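Local coordinates for catalase (Pseudomonas syringae, PDB 1M7S), which decomposes hydrogen peroxide into water and oxygen with a heme cofactor, protecting cells from the toxic effects of the peroxide, at residues T56-E61 with V87-V92; A109-T114 with E304-A309. All coordinates share one frame; numbering follows the deposited sequence.

Contacts 1 and 2, whose centres lie about 9 Å apart, meet through neighbouring strands of one antiparallel sheet: 82-90 belongs to contact 1 and 107-114 to contact 2. A probable hydrogen bond from R88 N to A109 O, 2.9 Å long, ties them. Side chains also meet: V87 CG2 lies 3.6 Å from T110 OG1, and R88 CD packs 3.8 Å from V306 CG1. Both contacts reach the same heme propionate, contact 1 with a hydrogen bond from R88 NH1 to HEM O2A and contact 2 with the carbon chain of M308 and the methyl of A109. The M308 side chain comes within about 5 Å of that of Y332, by similarity the axial iron ligand.

Contact 1. Residues T56-E61 with V87-V92; sequences TGVKGE and VRFSSV. With HEM (protoporphyrin IX containing Fe), chain E.
T56 and V58 pair with F89 and V87 in antiparallel register, and the side chains of all four lie on one face of the sheet, while that of R88, opposite G57, goes to the other. Two hydrogen-bonded pairs flank the non-hydrogen-bonded pair G57-R88. In the first, T56 N donates to F89 O (2.9 Å) and F89 N to T56 O (2.8 Å); V58 and V87 exchange a similar couple. At G57 and R88 the CA atoms approach to 4.2 Å, and G57 CA makes a CA-H...O contact of 3.2 Å with V87 O.

On the first face, V58 CG2 sits 4.2 Å from V87 CB and meets the F89 ring obliquely near CE2. V87 CG1 lies over one face of that ring, offset toward its rim. R88 leaves with CG anti to the backbone N (chi1 -174°), and its extended chain runs past HEM O2A, 3.3 Å from CD; the turn at chi4 (-73°) then points NH1 at this oxygen. The bond is in plane, 2.7 Å long and nearly straight at 165°. R88 NH2 bonds to H52 O, so the guanidinium joins the propionate to the main chain at this predicted active-site residue.

In the antiparallel beta-barrel of catalase, strand 55-64 runs between 284-295 and 82-90, with 107-114 beyond, and helix 236-246 covers the T56, V58 and F89 side chains.

Contact 2. Residues A109-T114 with E304-A309; sequences ATKFYT and EQVAMA. With HEM (protoporphyrin IX containing Fe), chain E.
M308 threads its side chain alongside A109-K111, next to the heme propionate that carries O1A and O2A. Its CB lies 4.0 Å from HEM CBA. CG follows, 3.7 Å from both HEM O1A and A109 CB, wedged beside the propionate, which A109 CB also touches. The bend at chi2 (-71°) then carries the sulfur to K111, where SD is 3.9 Å from CB. At the tip, CE rests 3.4 Å from A109 O and also approaches K111 N, placing the thioether along the strand backbone.

K111 answers from the strand. Its chain begins extended, then bends at chi3 and chi4; the K111 and V306 side chains run antiparallel past one another, with K111 CE 3.7 Å from V306 CG2. NZ donates a bond of 2.9 Å to A307 O, tilted 30° from the carbonyl plane. The ammonium also forms a salt bridge with D120, whose other oxygen accepts from A309 N, so strand and loop share one carboxylate.

The loop is fastened further by R339, which bonds to the carbonyls of E304 and V306, and by Q336, which bonds to that of M308. A109 and M308 belong to the heme pocket, lining its propionate side where the catalase beta-barrel meets helix 323-339, the bearer of Y332.

Contact 1. Residues T56-E61 with V87-V92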
loop_
_atom_site.group_PDB
_atom_site.type_symbol
_atom_site.label_atom_id
_atom_site.label_comp_id
_atom_site.label_asym_id
_atom_site.label_seq_id
_atom_site.Cartn_x
_atom_site.Cartn_y
_atom_site.Cartn_z
ATOM N N THR A 56 -16.264 19.008 -0.968
ATOM C CA THR A 56 -17.219 19.041 -2.060
ATOM C C THR A 56 -16.504 19.551 -3.331
ATOM O O THR A 56 -15.953 20.639 -3.185
ATOM C CB THR A 56 -18.358 20.052 -1.788
ATOM O OG1 THR A 56 -18.924 19.844 -0.486
ATOM C CG2 THR A 56 -19.461 19.900 -2.832
ATOM N N GLY A 57 -16.641 18.845 -4.455
ATOM C CA GLY A 57 -15.930 19.266 -5.660
ATOM C C GLY A 57 -16.953 19.604 -6.731
ATOM O O GLY A 57 -18.071 19.096 -6.762
ATOM N N VAL A 58 -16.596 20.638 -7.497
ATOM C CA VAL A 58 -17.393 21.111 -8.615
ATOM C C VAL A 58 -16.416 21.600 -9.699
ATOM O O VAL A 58 -15.207 21.685 -9.527
ATOM C CB VAL A 58 -18.302 22.279 -8.235
ATOM C CG1 VAL A 58 -19.450 21.947 -7.227
ATOM C CG2 VAL A 58 -17.477 23.393 -7.609
ATOM N N LYS A 59 -16.991 21.865 -10.883
ATOM C CA LYS A 59 -16.148 22.254 -12.019
ATOM C C LYS A 59 -16.625 23.569 -12.601
ATOM O O LYS A 59 -17.780 23.903 -12.405
ATOM C CB LYS A 59 -16.270 21.136 -13.068
ATOM C CG LYS A 59 -15.407 19.941 -12.740
ATOM C CD LYS A 59 -15.365 18.858 -13.784
ATOM C CE LYS A 59 -16.635 18.021 -13.778
ATOM N NZ LYS A 59 -16.405 16.776 -14.604
ATOM N N GLY A 60 -15.768 24.314 -13.281
ATOM C CA GLY A 60 -16.289 25.601 -13.849
ATOM C C GLY A 60 -15.150 26.113 -14.790
ATOM O O GLY A 60 -14.416 25.334 -15.375
ATOM N N GLU A 61 -15.101 27.438 -14.872
ATOM C CA GLU A 61 -14.086 28.038 -15.750
ATOM C C GLU A 61 -13.650 29.381 -15.192
ATOM O O GLU A 61 -14.475 29.999 -14.549
ATOM C CB GLU A 61 -14.682 28.292 -17.163
ATOM C CG GLU A 61 -14.736 27.088 -18.078
ATOM C CD GLU A 61 -13.743 27.010 -19.200
ATOM O OE1 GLU A 61 -13.819 26.082 -20.047
ATOM O OE2 GLU A 61 -12.862 27.899 -19.300
ATOM N N VAL A 87 -12.815 22.859 -8.534
ATOM C CA VAL A 87 -12.682 23.496 -7.219
ATOM C C VAL A 87 -13.088 22.464 -6.146
ATOM O O VAL A 87 -14.102 21.850 -6.359
ATOM C CB VAL A 87 -13.510 24.770 -7.118
ATOM C CG1 VAL A 87 -13.687 25.250 -5.666
ATOM C CG2 VAL A 87 -12.880 25.934 -7.945
ATOM N N ARG A 88 -12.316 22.316 -5.086
ATOM C CA ARG A 88 -12.777 21.447 -3.981
ATOM C C ARG A 88 -12.877 22.422 -2.771
ATOM O O ARG A 88 -11.912 23.127 -2.435
ATOM C CB ARG A 88 -11.788 20.312 -3.657
ATOM C CG ARG A 88 -12.425 19.342 -2.591
ATOM C CD ARG A 88 -11.590 18.036 -2.657
ATOM N NE ARG A 88 -11.932 17.217 -1.464
ATOM C CZ ARG A 88 -11.582 17.427 -0.211
ATOM N NH1 ARG A 88 -10.840 18.431 0.245
ATOM N NH2 ARG A 88 -12.060 16.498 0.664
ATOM N N PHE A 89 -14.078 22.428 -2.147
ATOM C CA PHE A 89 -14.339 23.235 -0.972
ATOM C C PHE A 89 -14.252 22.253 0.232
ATOM O O PHE A 89 -14.577 21.102 -0.020
ATOM C CB PHE A 89 -15.768 23.825 -0.970
ATOM C CG PHE A 89 -15.912 24.984 -1.942
ATOM C CD1 PHE A 89 -15.331 26.204 -1.706
ATOM C CD2 PHE A 89 -16.660 24.804 -3.111
ATOM C CE1 PHE A 89 -15.472 27.252 -2.595
ATOM C CE2 PHE A 89 -16.818 25.826 -4.019
ATOM C CZ PHE A 89 -16.220 27.067 -3.752
ATOM N N SER A 90 -13.944 22.726 1.426
ATOM C CA SER A 90 -13.870 21.711 2.512
ATOM C C SER A 90 -13.872 22.315 3.887
ATOM O O SER A 90 -13.714 23.534 4.004
ATOM C CB SER A 90 -12.512 20.989 2.371
ATOM O OG SER A 90 -11.429 21.912 2.259
ATOM N N SER A 91 -14.037 21.469 4.926
ATOM C CA SER A 91 -13.740 21.971 6.285
ATOM C C SER A 91 -12.350 21.435 6.571
ATOM O O SER A 91 -11.626 21.151 5.586
ATOM C CB SER A 91 -14.755 21.510 7.312
ATOM O OG SER A 91 -14.702 20.085 7.208
ATOM N N VAL A 92 -11.817 21.442 7.801
ATOM C CA VAL A 92 -10.403 21.171 7.989
ATOM C C VAL A 92 -10.092 19.993 8.912
ATOM O O VAL A 92 -9.372 19.073 8.603
ATOM C CB VAL A 92 -9.715 22.412 8.635
ATOM C CG1 VAL A 92 -8.256 22.138 8.995
ATOM C CG2 VAL A 92 -9.722 23.598 7.666
HETATM C CHA HEM E . -4.986 20.072 2.529
HETATM C CHB HEM E . -5.304 24.897 2.735
HETATM C CHC HEM E . -1.413 25.018 5.600
HETATM C CHD HEM E . -0.543 20.345 4.576
HETATM C C1A HEM E . -5.403 21.371 2.357
HETATM C C2A HEM E . -6.611 21.769 1.595
HETATM C C3A HEM E . -6.697 23.097 1.653
HETATM C C4A HEM E . -5.582 23.571 2.456
HETATM C CMA HEM E . -7.734 24.027 1.010
HETATM C CAA HEM E . -7.507 20.737 0.889
HETATM C CBA HEM E . -7.276 20.625 -0.655
HETATM C CGA HEM E . -8.378 19.709 -1.252
HETATM O O1A HEM E . -7.926 18.618 -1.680
HETATM O O2A HEM E . -9.505 20.242 -1.248
HETATM C C1B HEM E . -4.266 25.360 3.498
HETATM C C2B HEM E . -3.940 26.762 3.730
HETATM C C3B HEM E . -2.862 26.793 4.542
HETATM C C4B HEM E . -2.490 25.432 4.815
HETATM C CMB HEM E . -4.748 27.928 3.145
HETATM C CAB HEM E . -2.096 27.969 5.147
HETATM C CBB HEM E . -2.043 29.169 4.602
HETATM C C1C HEM E . -0.800 23.798 5.471
HETATM C C2C HEM E . 0.555 23.503 5.878
HETATM C C3C HEM E . 0.807 22.224 5.573
HETATM C C4C HEM E . -0.409 21.673 5.013
HETATM C CMC HEM E . 1.564 24.515 6.486
HETATM C CAC HEM E . 2.082 21.378 5.760
HETATM C CBC HEM E . 3.327 21.849 5.571
HETATM C C1D HEM E . -1.724 19.867 3.993
HETATM C C2D HEM E . -1.946 18.482 3.614
HETATM C C3D HEM E . -3.154 18.399 3.054
HETATM C C4D HEM E . -3.728 19.727 3.064
HETATM C CMD HEM E . -0.901 17.384 3.879
HETATM C CAD HEM E . -3.862 17.143 2.469
HETATM C CBD HEM E . -3.635 17.108 0.914
HETATM C CGD HEM E . -4.108 15.825 0.256
HETATM O O1D HEM E . -4.394 15.910 -0.990
HETATM O O2D HEM E . -4.188 14.733 0.871
HETATM N NA HEM E . -4.849 22.495 2.898
HETATM N NB HEM E . -3.351 24.562 4.154
HETATM N NC HEM E . -1.383 22.654 4.971
HETATM N ND HEM E . -2.819 20.605 3.592
HETATM FE FE HEM E . -3.060 22.585 3.850
HETATM O O HOH W 1 -4.271 22.932 6.030
#

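Contact 2. Residues A109-T114 with E304-A309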
loop_
_atom_site.group_PDB
_atom_site.type_symbol
_atom_site.label_atom_id
_atom_site.label_comp_id
_atom_site.label_asym_id
_atom_site.label_seq_id
_atom_site.Cartn_x
_atom_site.Cartn_y
_atom_site.Cartn_z
ATOM N N ALA A 109 -9.858 25.366 -2.752
ATOM C CA ALA A 109 -8.750 24.952 -3.600
ATOM C C ALA A 109 -9.191 24.905 -5.074
ATOM O O ALA A 109 -10.130 24.195 -5.467
ATOM C CB ALA A 109 -8.249 23.582 -3.129
ATOM N N THR A 110 -8.408 25.571 -5.915
ATOM C CA THR A 110 -8.768 25.678 -7.349
ATOM C C THR A 110 -7.646 25.082 -8.185
ATOM O O THR A 110 -6.486 25.489 -8.026
ATOM C CB THR A 110 -8.943 27.157 -7.723
ATOM O OG1 THR A 110 -9.954 27.756 -6.920
ATOM C CG2 THR A 110 -9.382 27.304 -9.210
ATOM N N LYS A 111 -7.941 24.049 -8.978
ATOM C CA LYS A 111 -7.007 23.473 -9.913
ATOM C C LYS A 111 -7.287 24.156 -11.289
ATOM O O LYS A 111 -8.398 23.981 -11.792
ATOM C CB LYS A 111 -7.247 21.977 -10.058
ATOM C CG LYS A 111 -6.362 21.286 -11.076
ATOM C CD LYS A 111 -6.409 19.745 -11.041
ATOM C CE LYS A 111 -5.849 19.199 -9.722
ATOM N NZ LYS A 111 -4.419 19.586 -9.505
ATOM N N PHE A 112 -6.301 24.906 -11.765
ATOM C CA PHE A 112 -6.550 25.568 -13.074
ATOM C C PHE A 112 -5.881 24.731 -14.148
ATOM O O PHE A 112 -4.684 24.448 -14.036
ATOM C CB PHE A 112 -5.872 26.924 -13.093
ATOM C CG PHE A 112 -6.418 28.020 -12.249
ATOM C CD1 PHE A 112 -6.046 28.145 -10.907
ATOM C CD2 PHE A 112 -7.283 28.971 -12.762
ATOM C CE1 PHE A 112 -6.502 29.205 -10.140
ATOM C CE2 PHE A 112 -7.741 30.016 -11.991
ATOM C CZ PHE A 112 -7.358 30.164 -10.657
ATOM N N TYR A 113 -6.596 24.228 -15.142
ATOM C CA TYR A 113 -5.988 23.356 -16.136
ATOM C C TYR A 113 -5.483 24.278 -17.283
ATOM O O TYR A 113 -6.187 24.343 -18.288
ATOM C CB TYR A 113 -6.979 22.351 -16.655
ATOM C CG TYR A 113 -7.552 21.352 -15.631
ATOM C CD1 TYR A 113 -6.927 20.167 -15.393
ATOM C CD2 TYR A 113 -8.722 21.657 -14.980
ATOM C CE1 TYR A 113 -7.456 19.235 -14.483
ATOM C CE2 TYR A 113 -9.306 20.747 -14.068
ATOM C CZ TYR A 113 -8.646 19.557 -13.849
ATOM O OH TYR A 113 -9.203 18.648 -12.958
ATOM N N THR A 114 -4.408 24.983 -16.988
ATOM C CA THR A 114 -3.937 26.018 -17.931
ATOM C C THR A 114 -3.230 25.421 -19.127
ATOM O O THR A 114 -2.803 24.282 -19.213
ATOM C CB THR A 114 -2.988 27.086 -17.343
ATOM O OG1 THR A 114 -1.637 26.648 -17.416
ATOM C CG2 THR A 114 -3.365 27.414 -15.891
ATOM N N GLU A 304 -12.849 12.866 -4.474
ATOM C CA GLU A 304 -11.956 12.215 -3.503
ATOM C C GLU A 304 -10.544 12.155 -4.072
ATOM O O GLU A 304 -9.602 12.397 -3.349
ATOM C CB GLU A 304 -12.470 10.799 -3.172
ATOM C CG GLU A 304 -11.780 10.202 -1.952
ATOM C CD GLU A 304 -11.927 11.030 -0.677
ATOM O OE1 GLU A 304 -11.003 10.965 0.191
ATOM O OE2 GLU A 304 -12.924 11.720 -0.448
ATOM N N GLN A 305 -10.416 11.748 -5.363
ATOM C CA GLN A 305 -9.088 11.585 -5.929
ATOM C C GLN A 305 -8.379 12.838 -6.424
ATOM O O GLN A 305 -7.168 12.706 -6.741
ATOM C CB GLN A 305 -9.112 10.524 -7.033
ATOM C CG GLN A 305 -9.461 9.124 -6.581
ATOM C CD GLN A 305 -9.343 8.103 -7.693
ATOM O OE1 GLN A 305 -8.784 7.044 -7.430
ATOM N NE2 GLN A 305 -9.820 8.409 -8.929
ATOM N N VAL A 306 -8.986 14.007 -6.421
ATOM C CA VAL A 306 -8.270 15.187 -6.906
ATOM C C VAL A 306 -7.084 15.468 -6.000
ATOM O O VAL A 306 -7.122 15.302 -4.775
ATOM C CB VAL A 306 -9.223 16.373 -7.086
ATOM C CG1 VAL A 306 -9.700 16.985 -5.760
ATOM C CG2 VAL A 306 -8.617 17.424 -8.018
ATOM N N ALA A 307 -5.972 15.895 -6.588
ATOM C CA ALA A 307 -4.709 16.148 -5.896
ATOM C C ALA A 307 -4.357 17.632 -6.033
ATOM O O ALA A 307 -3.930 18.054 -7.113
ATOM C CB ALA A 307 -3.629 15.253 -6.495
ATOM N N MET A 308 -4.727 18.417 -5.018
ATOM C CA MET A 308 -4.424 19.854 -5.049
ATOM C C MET A 308 -3.068 20.083 -4.395
ATOM O O MET A 308 -2.884 19.557 -3.286
ATOM C CB MET A 308 -5.474 20.615 -4.223
ATOM C CG MET A 308 -6.929 20.473 -4.677
ATOM S SD MET A 308 -7.078 21.401 -6.254
ATOM C CE MET A 308 -8.852 21.263 -6.490
ATOM N N ALA A 309 -2.129 20.788 -5.021
ATOM C CA ALA A 309 -0.826 20.964 -4.369
ATOM C C ALA A 309 -0.200 22.279 -4.784
ATOM O O ALA A 309 -0.069 22.535 -5.989
ATOM C CB ALA A 309 0.072 19.799 -4.850
HETATM C CHA HEM E . -4.986 20.072 2.529
HETATM C CHB HEM E . -5.304 24.897 2.735
HETATM C CHC HEM E . -1.413 25.018 5.600
HETATM C CHD HEM E . -0.543 20.345 4.576
HETATM C C1A HEM E . -5.403 21.371 2.357
HETATM C C2A HEM E . -6.611 21.769 1.595
HETATM C C3A HEM E . -6.697 23.097 1.653
HETATM C C4A HEM E . -5.582 23.571 2.456
HETATM C CMA HEM E . -7.734 24.027 1.010
HETATM C CAA HEM E . -7.507 20.737 0.889
HETATM C CBA HEM E . -7.276 20.625 -0.655
HETATM C CGA HEM E . -8.378 19.709 -1.252
HETATM O O1A HEM E . -7.926 18.618 -1.680
HETATM O O2A HEM E . -9.505 20.242 -1.248
HETATM C C1B HEM E . -4.266 25.360 3.498
HETATM C C2B HEM E . -3.940 26.762 3.730
HETATM C C3B HEM E . -2.862 26.793 4.542
HETATM C C4B HEM E . -2.490 25.432 4.815
HETATM C CMB HEM E . -4.748 27.928 3.145
HETATM C CAB HEM E . -2.096 27.969 5.147
HETATM C CBB HEM E . -2.043 29.169 4.602
HETATM C C1C HEM E . -0.800 23.798 5.471
HETATM C C2C HEM E . 0.555 23.503 5.878
HETATM C C3C HEM E . 0.807 22.224 5.573
HETATM C C4C HEM E . -0.409 21.673 5.013
HETATM C CMC HEM E . 1.564 24.515 6.486
HETATM C CAC HEM E . 2.082 21.378 5.760
HETATM C CBC HEM E . 3.327 21.849 5.571
HETATM C C1D HEM E . -1.724 19.867 3.993
HETATM C C2D HEM E . -1.946 18.482 3.614
HETATM C C3D HEM E . -3.154 18.399 3.054
HETATM C C4D HEM E . -3.728 19.727 3.064
HETATM C CMD HEM E . -0.901 17.384 3.879
HETATM C CAD HEM E . -3.862 17.143 2.469
HETATM C CBD HEM E . -3.635 17.108 0.914
HETATM C CGD HEM E . -4.108 15.825 0.256
HETATM O O1D HEM E . -4.394 15.910 -0.990
HETATM O O2D HEM E . -4.188 14.733 0.871
HETATM N NA HEM E . -4.849 22.495 2.898
HETATM N NB HEM E . -3.351 24.562 4.154
HETATM N NC HEM E . -1.383 22.654 4.971
HETATM N ND HEM E . -2.819 20.605 3.592
HETATM FE FE HEM E . -3.060 22.585 3.850
HETATM O O HOH W 1 -4.271 22.932 6.030
#